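Local atomic coordinates of monosaccharide ABC transporter substrate-binding protein, CUT2 family (Acidothermus cellulolyticus, PDB entry 4RU1), a protein that binds myo-inositol in a pocket and probably delivers it, as a sugar-binding protein, to an ABC transporter. Residues His20-Met25 against Lys76-Ala81; His145-Leu150 against Thr174-Asn179. All blocks are in the same frame, centred on the assembly; numbering follows the deposited sequence. Where two conformers were deposited one is given.

How the contacts relate
Contact 1 and contact 2 lie on opposite sides of the chain's centre, with centres about 37 Å apart and nearest atoms about 22 Å apart, in the two different sheets of a periplasmic binding protein. Along the chain they come in series: 20-25 pairs with 76-81 before 145-150 pairs with 174-179. Each joins neighbouring parallel strands, but at different places in the strand order. Contact 1 links strand 21-27 to strand 79-82 inside its sheet; contact 2 attaches the outermost strand 172-177 to strand 145-150. Myo-inositol, about 12 Å from the Met25 side chain and about 9 Å from that of Leu150, is bound between the two lobes built on these sheets, as is usual for this family.

Contact 1. Residues His20-Met25 against Lys76-Ala81; sequences HLTIAM and KVDGIA
OD2 of Asp78 accepts one strong bond, with a weak one added by a water that Thr22 OG1 holds. The strong bond, Thr22 N to Asp78 OD2 at 2.8 Å, is almost straight (171°) and uses the anti lone pair. With CG beside its own backbone N (chi1 -60°), the carboxylate reaches back along strand 21-25, while Asp78 N bonds to Thr22 O at 2.8 Å. Aspartate suits this place, since its short side chain supplies the acceptor that a strand carbonyl would otherwise offer. Beyond it the segments pair as parallel strands in the sheet of one Rossmann-like lobe: Ala24 N donates to Gly79 O, and Ala81 N to Ala24 O at 2.8 Å. Lys76, with positive phi, follows helix 62-74 and completes a Schellman motif, and Val77 leads into the strand. Val77 CG1 lies 4.2 Å from Ala24 CB, on the face that helix 62-74 covers through Ala72; the small alanines probably let helix and sheet come close. On the other face, against helix 253-270, Ile23 in one of its conformers brings CD1 over the backbone of Gly79, which has no side chain to meet it. Farther along, Met25 bends at chi3 (-80°), and its CE meets Ala81 CB at 4.2 Å.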
loop_
_atom_site.group_PDB
_atom_site.type_symbol
_atom_site.label_atom_id
_atom_site.label_comp_id
_atom_site.label_asym_id
_atom_site.label_seq_id
_atom_site.Cartn_x
_atom_site.Cartn_y
_atom_site.Cartn_z
ATOM N N HIS A 20 24.338 -15.553 -8.649
ATOM C CA HIS A 20 23.778 -14.283 -9.032
ATOM C C HIS A 20 22.364 -14.550 -9.514
ATOM O O HIS A 20 22.130 -15.458 -10.308
ATOM C CB HIS A 20 24.589 -13.549 -10.088
ATOM C CG HIS A 20 23.929 -12.296 -10.515
ATOM N ND1 HIS A 20 23.130 -12.266 -11.630
ATOM C CD2 HIS A 20 23.863 -11.068 -9.960
ATOM C CE1 HIS A 20 22.591 -11.071 -11.734
ATOM N NE2 HIS A 20 23.050 -10.311 -10.764
ATOM N N LEU A 21 21.412 -13.781 -8.987
ATOM C CA LEU A 21 20.005 -13.943 -9.290
ATOM C C LEU A 21 19.418 -12.697 -9.943
ATOM O O LEU A 21 19.857 -11.577 -9.674
ATOM C CB LEU A 21 19.250 -14.127 -7.977
ATOM C CG LEU A 21 19.711 -15.309 -7.175
ATOM C CD1 LEU A 21 18.837 -15.497 -5.991
ATOM C CD2 LEU A 21 19.722 -16.584 -8.009
ATOM N N THR A 22 18.451 -12.936 -10.840
ATOM C CA THR A 22 17.695 -11.868 -11.447
ATOM C C THR A 22 16.248 -11.981 -10.994
ATOM O O THR A 22 15.581 -13.083 -11.181
ATOM C CB THR A 22 17.718 -11.890 -12.998
ATOM O OG1 THR A 22 19.052 -11.670 -13.453
ATOM C CG2 THR A 22 16.774 -10.744 -13.575
ATOM N N ILE A 23 15.799 -10.947 -10.277
ATOM C CA ILE A 23 14.402 -10.931 -9.768
ATOM C C ILE A 23 13.621 -9.792 -10.395
ATOM O O ILE A 23 14.069 -8.679 -10.417
ATOM C CB ILE A 23 14.322 -10.786 -8.235
ATOM C CG1 ILE A 23 15.255 -11.799 -7.541
ATOM C CG2 ILE A 23 12.855 -10.841 -7.772
ATOM C CD1 ILE A 23 14.932 -13.267 -7.707
ATOM N N ALA A 24 12.439 -10.131 -10.982
ATOM C CA ALA A 24 11.478 -9.118 -11.492
ATOM C C ALA A 24 10.544 -8.704 -10.419
ATOM O O ALA A 24 9.837 -9.606 -9.855
ATOM C CB ALA A 24 10.649 -9.654 -12.648
ATOM N N MET A 25 10.513 -7.414 -10.117
ATOM C CA MET A 25 9.464 -6.845 -9.189
ATOM C C MET A 25 8.490 -6.052 -10.040
ATOM O O MET A 25 8.904 -5.092 -10.759
ATOM C CB MET A 25 10.054 -5.952 -8.120
ATOM C CG MET A 25 9.087 -5.257 -7.226
ATOM S SD MET A 25 9.844 -4.405 -5.721
ATOM C CE MET A 25 10.027 -5.881 -4.698
ATOM N N LYS A 76 12.980 -15.500 -18.388
ATOM C CA LYS A 76 13.487 -16.593 -17.581
ATOM C C LYS A 76 14.147 -16.056 -16.321
ATOM O O LYS A 76 15.238 -16.515 -15.927
ATOM C CB LYS A 76 14.424 -17.477 -18.403
ATOM C CG LYS A 76 13.619 -18.282 -19.391
ATOM C CD LYS A 76 14.537 -18.886 -20.443
ATOM C CE LYS A 76 13.801 -19.937 -21.241
ATOM N NZ LYS A 76 13.274 -21.004 -20.346
ATOM N N VAL A 77 13.512 -15.043 -15.682
ATOM C CA VAL A 77 13.999 -14.537 -14.398
ATOM C C VAL A 77 14.032 -15.692 -13.361
ATOM O O VAL A 77 13.304 -16.707 -13.467
ATOM C CB VAL A 77 13.170 -13.295 -13.841
ATOM C CG1 VAL A 77 13.205 -12.147 -14.872
ATOM C CG2 VAL A 77 11.744 -13.691 -13.523
ATOM N N ASP A 78 14.814 -15.487 -12.314
ATOM C CA ASP A 78 14.894 -16.479 -11.227
ATOM C C ASP A 78 13.705 -16.448 -10.259
ATOM O O ASP A 78 13.471 -17.440 -9.548
ATOM C CB ASP A 78 16.193 -16.349 -10.463
ATOM C CG ASP A 78 17.379 -16.569 -11.370
ATOM O OD1 ASP A 78 17.504 -17.676 -11.863
ATOM O OD2 ASP A 78 18.145 -15.603 -11.694
ATOM N N GLY A 79 13.004 -15.294 -10.179
ATOM C CA GLY A 79 11.823 -15.150 -9.362
ATOM C C GLY A 79 11.138 -13.867 -9.727
ATOM O O GLY A 79 11.725 -12.958 -10.279
ATOM N N ILE A 80 9.886 -13.851 -9.326
ATOM C CA ILE A 80 8.981 -12.771 -9.531
ATOM C C ILE A 80 8.370 -12.365 -8.193
ATOM O O ILE A 80 7.878 -13.178 -7.445
ATOM C CB ILE A 80 7.865 -13.123 -10.520
ATOM C CG1 ILE A 80 8.448 -13.384 -11.963
ATOM C CG2 ILE A 80 6.772 -12.016 -10.532
ATOM C CD1 ILE A 80 7.470 -13.970 -12.939
ATOM N N ALA A 81 8.409 -11.057 -7.940
ATOM C CA ALA A 81 7.678 -10.428 -6.872
ATOM C C ALA A 81 6.602 -9.539 -7.468
ATOM O O ALA A 81 6.930 -8.621 -8.290
ATOM C CB ALA A 81 8.687 -9.655 -6.054
HETATM O O HOH W 1 20.437 -13.842 -13.529
#

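Contact 2. Residues His145-Leu150 against Thr174-Asn179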
loop_
_atom_site.group_PDB
_atom_site.type_symbol
_atom_site.label_atom_id
_atom_site.label_comp_id
_atom_site.label_asym_id
_atom_site.label_seq_id
_atom_site.Cartn_x
_atom_site.Cartn_y
_atom_site.Cartn_z
ATOM N N HIS A 145 -19.028 11.204 11.302
ATOM C CA HIS A 145 -19.247 11.117 9.877
ATOM C C HIS A 145 -17.903 11.094 9.145
ATOM O O HIS A 145 -17.255 12.105 8.945
ATOM C CB HIS A 145 -20.157 12.229 9.362
ATOM C CG HIS A 145 -20.444 12.109 7.899
ATOM N ND1 HIS A 145 -21.217 12.995 7.190
ATOM C CD2 HIS A 145 -20.096 11.135 7.015
ATOM C CE1 HIS A 145 -21.283 12.611 5.927
ATOM N NE2 HIS A 145 -20.584 11.498 5.788
ATOM N N VAL A 146 -17.500 9.874 8.750
ATOM C CA VAL A 146 -16.221 9.735 8.043
ATOM C C VAL A 146 -16.357 9.737 6.511
ATOM O O VAL A 146 -17.332 9.208 5.970
ATOM C CB VAL A 146 -15.514 8.434 8.468
ATOM C CG1 VAL A 146 -16.300 7.203 8.081
ATOM C CG2 VAL A 146 -14.080 8.357 7.900
ATOM N N LEU A 147 -15.415 10.417 5.837
ATOM C CA LEU A 147 -15.226 10.366 4.387
ATOM C C LEU A 147 -13.985 9.595 4.108
ATOM O O LEU A 147 -12.861 10.004 4.522
ATOM C CB LEU A 147 -15.053 11.795 3.897
ATOM C CG LEU A 147 -14.842 11.919 2.420
ATOM C CD1 LEU A 147 -16.071 11.484 1.660
ATOM C CD2 LEU A 147 -14.492 13.359 2.032
ATOM N N CYS A 148 -14.133 8.478 3.405
ATOM C CA CYS A 148 -12.968 7.677 2.992
ATOM C C CYS A 148 -12.654 8.033 1.549
ATOM O O CYS A 148 -13.549 7.976 0.700
ATOM C CB CYS A 148 -13.301 6.217 3.041
ATOM S SG CYS A 148 -13.260 5.581 4.713
ATOM N N VAL A 149 -11.416 8.440 1.273
ATOM C CA VAL A 149 -11.006 8.959 -0.051
ATOM C C VAL A 149 -10.162 7.917 -0.706
ATOM O O VAL A 149 -9.188 7.483 -0.118
ATOM C CB VAL A 149 -10.303 10.305 0.048
ATOM C CG1 VAL A 149 -9.869 10.789 -1.353
ATOM C CG2 VAL A 149 -11.231 11.318 0.719
ATOM N N LEU A 150 -10.574 7.473 -1.885
ATOM C CA LEU A 150 -9.870 6.420 -2.638
ATOM C C LEU A 150 -9.299 7.008 -3.905
ATOM O O LEU A 150 -10.055 7.595 -4.682
ATOM C CB LEU A 150 -10.816 5.260 -3.043
ATOM C CG LEU A 150 -11.466 4.571 -1.871
ATOM C CD1 LEU A 150 -12.883 5.079 -1.673
ATOM C CD2 LEU A 150 -11.526 3.056 -2.139
ATOM N N THR A 174 -19.181 7.759 4.152
ATOM C CA THR A 174 -19.238 8.221 2.791
ATOM C C THR A 174 -17.918 7.923 2.088
ATOM O O THR A 174 -16.857 8.149 2.677
ATOM C CB THR A 174 -19.462 9.764 2.764
ATOM O OG1 THR A 174 -20.662 10.079 3.455
ATOM C CG2 THR A 174 -19.645 10.239 1.345
ATOM N N LYS A 175 -17.960 7.405 0.845
ATOM C CA LYS A 175 -16.798 7.141 0.052
ATOM C C LYS A 175 -16.728 8.217 -1.014
ATOM O O LYS A 175 -17.775 8.549 -1.651
ATOM C CB LYS A 175 -16.899 5.752 -0.621
ATOM C CG LYS A 175 -16.147 4.634 0.036
ATOM C CD LYS A 175 -15.678 3.611 -0.997
ATOM C CE LYS A 175 -16.798 2.770 -1.481
ATOM N NZ LYS A 175 -16.245 1.592 -2.195
ATOM N N LEU A 176 -15.506 8.615 -1.364
ATOM C CA LEU A 176 -15.254 9.536 -2.447
ATOM C C LEU A 176 -14.051 9.052 -3.265
ATOM O O LEU A 176 -12.937 8.889 -2.708
ATOM C CB LEU A 176 -14.924 10.874 -1.914
ATOM C CG LEU A 176 -14.448 11.936 -2.910
ATOM C CD1 LEU A 176 -15.541 12.333 -3.905
ATOM C CD2 LEU A 176 -13.958 13.187 -2.229
ATOM N N TYR A 177 -14.246 8.855 -4.554
ATOM C CA TYR A 177 -13.221 8.532 -5.469
ATOM C C TYR A 177 -12.644 9.821 -6.067
ATOM O O TYR A 177 -13.357 10.714 -6.483
ATOM C CB TYR A 177 -13.720 7.619 -6.620
ATOM C CG TYR A 177 -14.050 6.189 -6.146
ATOM C CD1 TYR A 177 -13.052 5.218 -5.944
ATOM C CD2 TYR A 177 -15.322 5.872 -5.712
ATOM C CE1 TYR A 177 -13.372 3.961 -5.503
ATOM C CE2 TYR A 177 -15.656 4.614 -5.221
ATOM C CZ TYR A 177 -14.672 3.667 -5.078
ATOM O OH TYR A 177 -14.941 2.386 -4.591
ATOM N N VAL A 178 -11.314 9.850 -6.168
ATOM C CA VAL A 178 -10.580 10.983 -6.775
ATOM C C VAL A 178 -9.568 10.414 -7.677
ATOM O O VAL A 178 -9.173 9.243 -7.562
ATOM C CB VAL A 178 -9.891 11.836 -5.637
ATOM C CG1 VAL A 178 -10.865 12.443 -4.629
ATOM C CG2 VAL A 178 -8.810 11.094 -4.869
ATOM N N ASN A 179 -9.087 11.243 -8.602
ATOM C CA ASN A 179 -8.095 10.804 -9.571
ATOM C C ASN A 179 -6.725 11.090 -9.017
ATOM O O ASN A 179 -6.224 12.230 -9.184
ATOM C CB ASN A 179 -8.258 11.558 -10.893
ATOM C CG ASN A 179 -7.251 11.124 -11.948
ATOM O OD1 ASN A 179 -6.405 10.273 -11.725
ATOM N ND2 ASN A 179 -7.348 11.757 -13.094
#
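His145 meets Thr174 where strand 145-150 pairs with 174-179, the sheet half of a right-handed beta-alpha-beta crossover through helix 156-168. The backbone ladder is regular and parallel: Thr174 N donates to Val146 O and Cys148 N to Thr174 O, then Leu176 N to Cys148 O and Leu150 N to Leu176 O, and Val178 N closes the series on Leu150 O at 3.0 Å. Among polar side chains, His145 extends its ring with CG anti to the backbone N (chi1 -177°), bringing NE2 to Thr174 OG1 at 2.7 Å, near the ring plane. Ser199 takes ND1, so both ring nitrogens are bonded and its rotation is fixed. On the face toward helix 156-168, Lys175 NZ bonds to Tyr177 OH at 2.8 Å, and Glu159 holds both, by a salt bridge to the lysine and a hydrogen bond to the tyrosine. Apolar branches fill the face under helix 183-196: Leu147 CD1 lies 3.8 Å from Leu176 CB, and Val149 CG1 meets Val178 CG2 at 3.7 Å, the beta-branched valines suiting extended chain. Opposite, Leu150, which also touches Glu159, lies alongside Tyr177 and points the same way, its CB 3.7 Å from Tyr177 CD1.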